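Local coordinates for hydroxylase (Rhodococcus sp., PDB 2OR0), which is a putative flavin-dependent hydroxylase of the acyl-CoA dehydrogenase family that probably uses reduced flavin and molecular oxygen to oxygenate its substrate, at residues E304-A307 / S308-L312; R347-R350 / A351-I355. All coordinates share one frame; numbering follows the deposited sequence.

Interaction 1 of 2, residues E304-A307 / S308-L312; sequences EINA and SRVSL
The flat carbonyl of Ala307 is approached from both of its faces by one residue, Ser311. Ser311 OG comes in 2.8 Å from Ala307 O, tilted 21° from the carbonyl plane; the Ser311 N-H arrives at the same oxygen from the opposite face, 36° out of the plane and thus not on a lone pair. The hydroxyl is put there by a chi1 of -72°, which sets OG beside its own backbone N. The second flat group, the Asn306 amide, is met by CG1 of Val310 at 3.7 Å from OD1 and 3.7 Å from ND2, a methyl lying out of the amide plane toward its O/N end. Both contacts are i to i+4 steps within the long helix 292-324, part of the C-terminal helical bundle of the acyl-CoA dehydrogenase fold. With an alanine at Ser311 OG is gone, and Ala307 O would probably be left with the backbone N-H alone as its donor from this residue, one face of the carbonyl losing its mate. CG2 of Val310 packs 3.5 Å from Ala307 O. The Val310 N-H points almost straight at Asn306 O (N to O 3.1 Å). Other side chains here join the helix to its neighbours: Ser308 OG bonds to Ala344 O and probably to Arg347 NH1 of helix 331-356, while Arg309 NE forms a salt bridge with Glu267 OE2 of helix 250-277.

Interaction 2 of 2, residues R347-R350 / A351-I355; sequences RAVR and AADEI
Four consecutive i to i+4 hydrogen bonds join residues 347-350 to 351-354, the regular alpha-helical pattern of helix 331-356, which belongs to the C-terminal helical bundle of the acyl-CoA dehydrogenase fold. They run from Ala351 N to Arg347 O, Ala352 N to Ala348 O, Asp353 N to Val349 O and Glu354 N to Arg350 O; the Asp353 N to Val349 O bond measures 2.9 Å, with 157° at the hydrogen. Small methyls face the neighbouring helices: Ala351 is buried against Ile305 of helix 292-324, and Ala352 and Ala348 both pack against Thr266 of helix 250-277. Within the helix, CB of Ala351 sits 3.5 Å from Arg347 O. Val349 CG1 approaches Asp353 OD2 at 4.3 Å, a loose contact of methyl and carboxylate, and the valine itself leans on His378 and Leu381 of helix 370-381. Asp353 is steered by a chi1 of -68°, which keeps its carboxylate back over the preceding turn, CG 3.5 Å from Val349 O; its OD1 accepts hydrogen bonds from His378 NE2 and Trp374 NE1. On the more open side a chi1 of -69° sets Glu354 CG 3.4 Å from Arg350 O, the bend at chi2 then turns the carboxylate, and a water lies 2.6 Å from Glu354 OE2.

In the fold
Interactions 1 and 2 are short helical stretches on successive helices, 292-324 and 331-356, with centres about 12 Å apart, and the two helices meet between them. The hydrocarbon part of that junction is Ile305 CG1 against Ala351 CB at 3.7 Å; its polar part is a probable hydrogen bond of Ser308 OG with Arg347 NH1 at 3.3 Å. Both are partly buried, interaction 2 more so: four of its eight touching residues are buried, against two of eight in interaction 1. Their chemistry also differs. At 304-312 a serine hydroxyl supplements the backbone bonds, whereas at 347-355 alanine methyls face neighbouring helices and a carboxylate binds helix 370-381.

Interaction 1 of 2, residues E304-A307 / S308-L312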
ATOM      1  N   GLU A 304      13.844 -13.588  -9.223  1.00 22.52           N
ATOM      2  CA  GLU A 304      12.426 -13.625  -8.835  1.00 22.99           C
ATOM      3  C   GLU A 304      11.912 -12.281  -8.362  1.00 21.92           C
ATOM      4  O   GLU A 304      10.834 -11.873  -8.754  1.00 22.94           O
ATOM      5  CB  GLU A 304      12.177 -14.675  -7.738  1.00 23.19           C
ATOM      6  CG  GLU A 304      12.552 -16.057  -8.145  1.00 26.22           C
ATOM      7  CD  GLU A 304      11.741 -16.550  -9.332  1.00 35.96           C
ATOM      8  OE1 GLU A 304      10.570 -16.919  -9.114  1.00 41.87           O
ATOM      9  OE2 GLU A 304      12.277 -16.607 -10.469  1.00 38.68           O
ATOM     10  N   ILE A 305      12.664 -11.617  -7.496  1.00 21.54           N
ATOM     11  CA  ILE A 305      12.290 -10.305  -6.991  1.00 20.79           C
ATOM     12  C   ILE A 305      12.214  -9.296  -8.149  1.00 21.16           C
ATOM     13  O   ILE A 305      11.287  -8.469  -8.217  1.00 20.37           O
ATOM     14  CB  ILE A 305      13.304  -9.833  -5.900  1.00 22.31           C
ATOM     15  CG1 ILE A 305      13.190 -10.721  -4.617  1.00 19.70           C
ATOM     16  CG2 ILE A 305      13.133  -8.336  -5.594  1.00 20.71           C
ATOM     17  CD1 ILE A 305      14.325 -10.493  -3.596  1.00 19.21           C
ATOM     18  N   ASN A 306      13.181  -9.346  -9.074  1.00 20.74           N
ATOM     19  CA  ASN A 306      13.103  -8.454 -10.257  1.00 20.97           C
ATOM     20  C   ASN A 306      11.869  -8.767 -11.085  1.00 20.89           C
ATOM     21  O   ASN A 306      11.193  -7.846 -11.512  1.00 21.83           O
ATOM     22  CB  ASN A 306      14.343  -8.530 -11.161  1.00 20.46           C
ATOM     23  CG  ASN A 306      14.134  -7.769 -12.469  1.00 21.67           C
ATOM     24  OD1 ASN A 306      13.724  -8.344 -13.483  1.00 24.74           O
ATOM     25  ND2 ASN A 306      14.325  -6.480 -12.419  1.00 21.54           N
ATOM     26  N   ALA A 307      11.570 -10.055 -11.306  1.00 21.13           N
ATOM     27  CA  ALA A 307      10.374 -10.429 -12.057  1.00 21.38           C
ATOM     28  C   ALA A 307       9.094  -9.820 -11.459  1.00 22.08           C
ATOM     29  O   ALA A 307       8.165  -9.463 -12.207  1.00 21.51           O
ATOM     30  CB  ALA A 307      10.231 -11.921 -12.216  1.00 21.47           C
ATOM     31  N   SER A 308       9.070  -9.671 -10.133  1.00 21.81           N
ATOM     32  CA  SER A 308       7.894  -9.086  -9.454  1.00 21.80           C
ATOM     33  C   SER A 308       7.795  -7.595  -9.698  1.00 22.07           C
ATOM     34  O   SER A 308       6.702  -7.085 -10.023  1.00 22.32           O
ATOM     35  CB  SER A 308       7.930  -9.359  -7.949  1.00 20.62           C
ATOM     36  OG  SER A 308       7.813 -10.759  -7.691  1.00 21.47           O
ATOM     37  N   ARG A 309       8.917  -6.897  -9.510  1.00 22.20           N
ATOM     38  CA  ARG A 309       8.997  -5.454  -9.751  1.00 23.93           C
ATOM     39  C   ARG A 309       8.501  -5.112 -11.174  1.00 24.56           C
ATOM     40  O   ARG A 309       7.595  -4.285 -11.328  1.00 25.81           O
ATOM     41  CB  ARG A 309      10.426  -4.938  -9.541  1.00 23.70           C
ATOM     42  CG  ARG A 309      10.679  -3.511 -10.122  1.00 24.81           C
ATOM     43  CD  ARG A 309      12.175  -3.133 -10.039  1.00 25.79           C
ATOM     44  NE  ARG A 309      12.539  -2.577  -8.722  1.00 25.35           N
ATOM     45  CZ  ARG A 309      12.581  -1.281  -8.438  1.00 25.38           C
ATOM     46  NH1 ARG A 309      12.312  -0.385  -9.386  1.00 26.53           N
ATOM     47  NH2 ARG A 309      12.913  -0.880  -7.216  1.00 23.07           N
ATOM     48  N   VAL A 310       9.045  -5.784 -12.187  1.00 24.49           N
ATOM     49  CA  VAL A 310       8.739  -5.450 -13.585  1.00 24.99           C
ATOM     50  C   VAL A 310       7.316  -5.805 -13.941  1.00 25.28           C
ATOM     51  O   VAL A 310       6.644  -5.026 -14.617  1.00 24.92           O
ATOM     52  CB  VAL A 310       9.751  -6.057 -14.633  1.00 24.96           C
ATOM     53  CG1 VAL A 310      11.210  -5.700 -14.256  1.00 25.78           C
ATOM     54  CG2 VAL A 310       9.593  -7.534 -14.745  1.00 28.35           C
ATOM     55  N   SER A 311       6.855  -6.961 -13.461  1.00 25.06           N
ATOM     56  CA  SER A 311       5.489  -7.415 -13.712  1.00 26.05           C
ATOM     57  C   SER A 311       4.424  -6.481 -13.184  1.00 24.92           C
ATOM     58  O   SER A 311       3.461  -6.187 -13.874  1.00 25.49           O
ATOM     59  CB  SER A 311       5.270  -8.786 -13.088  1.00 25.82           C
ATOM     60  OG  SER A 311       5.972  -9.711 -13.863  1.00 31.32           O
ATOM     61  N   LEU A 312       4.579  -6.075 -11.935  1.00 25.08           N
ATOM     62  CA  LEU A 312       3.620  -5.183 -11.272  1.00 25.58           C
ATOM     63  C   LEU A 312       3.499  -3.850 -12.030  1.00 25.55           C
ATOM     64  O   LEU A 312       2.395  -3.326 -12.280  1.00 24.62           O
ATOM     65  CB  LEU A 312       4.068  -4.903  -9.816  1.00 24.68           C
ATOM     66  CG  LEU A 312       3.129  -3.987  -9.002  1.00 24.47           C
ATOM     67  CD1 LEU A 312       1.763  -4.591  -8.669  1.00 22.58           C
ATOM     68  CD2 LEU A 312       3.800  -3.491  -7.729  1.00 25.00           C
TER

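Interaction 2 of 2, residues R347-R350 / A351-I355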
ATOM      1  N   ARG A 347       5.814 -14.085  -5.058  1.00 21.34           N
ATOM      2  CA  ARG A 347       7.098 -14.411  -5.680  1.00 21.43           C
ATOM      3  C   ARG A 347       8.250 -13.764  -4.906  1.00 20.54           C
ATOM      4  O   ARG A 347       9.245 -14.410  -4.618  1.00 20.61           O
ATOM      5  CB  ARG A 347       7.106 -13.966  -7.171  1.00 20.46           C
ATOM      6  CG  ARG A 347       8.304 -14.509  -8.002  1.00 24.18           C
ATOM      7  CD  ARG A 347       8.232 -14.028  -9.473  1.00 20.45           C
ATOM      8  NE  ARG A 347       6.930 -14.341 -10.083  1.00 22.18           N
ATOM      9  CZ  ARG A 347       5.978 -13.449 -10.372  1.00 20.51           C
ATOM     10  NH1 ARG A 347       6.157 -12.152 -10.147  1.00 21.82           N
ATOM     11  NH2 ARG A 347       4.847 -13.857 -10.896  1.00 20.21           N
ATOM     12  N   ALA A 348       8.084 -12.496  -4.573  1.00 19.61           N
ATOM     13  CA  ALA A 348       9.109 -11.693  -3.924  1.00 19.37           C
ATOM     14  C   ALA A 348       9.313 -12.171  -2.495  1.00 19.90           C
ATOM     15  O   ALA A 348      10.448 -12.355  -2.047  1.00 19.82           O
ATOM     16  CB  ALA A 348       8.697 -10.244  -3.952  1.00 19.05           C
ATOM     17  N   VAL A 349       8.219 -12.434  -1.785  1.00 19.80           N
ATOM     18  CA  VAL A 349       8.357 -12.958  -0.419  1.00 19.51           C
ATOM     19  C   VAL A 349       9.026 -14.337  -0.369  1.00 20.71           C
ATOM     20  O   VAL A 349       9.926 -14.550   0.456  1.00 19.12           O
ATOM     21  CB  VAL A 349       7.041 -12.926   0.383  1.00 19.23           C
ATOM     22  CG1 VAL A 349       7.273 -13.514   1.780  1.00 17.69           C
ATOM     23  CG2 VAL A 349       6.532 -11.475   0.487  1.00 16.99           C
ATOM     24  N   ARG A 350       8.603 -15.255  -1.238  1.00 21.89           N
ATOM     25  CA  ARG A 350       9.246 -16.557  -1.287  1.00 24.23           C
ATOM     26  C   ARG A 350      10.761 -16.458  -1.566  1.00 23.41           C
ATOM     27  O   ARG A 350      11.547 -17.240  -1.014  1.00 23.56           O
ATOM     28  CB  ARG A 350       8.617 -17.473  -2.332  1.00 24.42           C
ATOM     29  CG  ARG A 350       7.260 -18.089  -1.901  1.00 28.14           C
ATOM     30  CD  ARG A 350       6.861 -19.249  -2.837  1.00 28.23           C
ATOM     31  NE  ARG A 350       5.515 -19.742  -2.528  1.00 35.31           N
ATOM     32  CZ  ARG A 350       4.424 -19.433  -3.226  1.00 37.12           C
ATOM     33  NH1 ARG A 350       4.525 -18.632  -4.293  1.00 35.75           N
ATOM     34  NH2 ARG A 350       3.228 -19.926  -2.863  1.00 36.26           N
ATOM     35  N   ALA A 351      11.149 -15.526  -2.429  1.00 23.34           N
ATOM     36  CA  ALA A 351      12.561 -15.292  -2.777  1.00 22.85           C
ATOM     37  C   ALA A 351      13.354 -14.750  -1.584  1.00 23.46           C
ATOM     38  O   ALA A 351      14.526 -15.141  -1.346  1.00 23.67           O
ATOM     39  CB  ALA A 351      12.639 -14.313  -3.950  1.00 22.68           C
ATOM     40  N   ALA A 352      12.727 -13.849  -0.832  1.00 22.43           N
ATOM     41  CA  ALA A 352      13.332 -13.371   0.387  1.00 23.31           C
ATOM     42  C   ALA A 352      13.493 -14.508   1.404  1.00 22.91           C
ATOM     43  O   ALA A 352      14.499 -14.534   2.127  1.00 22.64           O
ATOM     44  CB  ALA A 352      12.509 -12.230   0.988  1.00 23.62           C
ATOM     45  N   ASP A 353      12.511 -15.420   1.488  1.00 22.31           N
ATOM     46  CA  ASP A 353      12.655 -16.590   2.380  1.00 22.67           C
ATOM     47  C   ASP A 353      13.886 -17.443   2.023  1.00 22.32           C
ATOM     48  O   ASP A 353      14.551 -17.965   2.914  1.00 21.80           O
ATOM     49  CB  ASP A 353      11.443 -17.508   2.378  1.00 21.90           C
ATOM     50  CG  ASP A 353      10.206 -16.876   3.012  1.00 27.47           C
ATOM     51  OD1 ASP A 353      10.351 -15.923   3.830  1.00 31.06           O
ATOM     52  OD2 ASP A 353       9.077 -17.342   2.673  1.00 27.65           O
ATOM     53  N   GLU A 354      14.130 -17.641   0.721  1.00 22.34           N
ATOM     54  CA  GLU A 354      15.201 -18.512   0.274  1.00 23.43           C
ATOM     55  C   GLU A 354      16.560 -17.934   0.688  1.00 23.25           C
ATOM     56  O   GLU A 354      17.444 -18.661   1.085  1.00 23.36           O
ATOM     57  CB  GLU A 354      15.119 -18.769  -1.249  1.00 22.93           C
ATOM     58  CG  GLU A 354      13.931 -19.617  -1.634  1.00 28.57           C
ATOM     59  CD  GLU A 354      14.008 -21.047  -1.034  1.00 33.02           C
ATOM     60  OE1 GLU A 354      15.095 -21.657  -1.045  1.00 35.21           O
ATOM     61  OE2 GLU A 354      12.979 -21.564  -0.560  1.00 36.98           O
ATOM     62  N   ILE A 355      16.725 -16.622   0.620  1.00 24.06           N
ATOM     63  CA  ILE A 355      18.012 -16.053   1.051  1.00 25.14           C
ATOM     64  C   ILE A 355      18.136 -15.929   2.567  1.00 24.70           C
ATOM     65  O   ILE A 355      19.233 -16.070   3.097  1.00 24.43           O
ATOM     66  CB  ILE A 355      18.353 -14.719   0.368  1.00 25.57           C
ATOM     67  CG1 ILE A 355      17.221 -13.699   0.551  1.00 27.15           C
ATOM     68  CG2 ILE A 355      18.650 -14.948  -1.115  1.00 26.70           C
ATOM     69  CD1 ILE A 355      17.611 -12.276   0.069  1.00 27.41           C
TER
HETATM   70  O   HOH W   1      10.549 -20.564  -0.803  1.00 55.37           O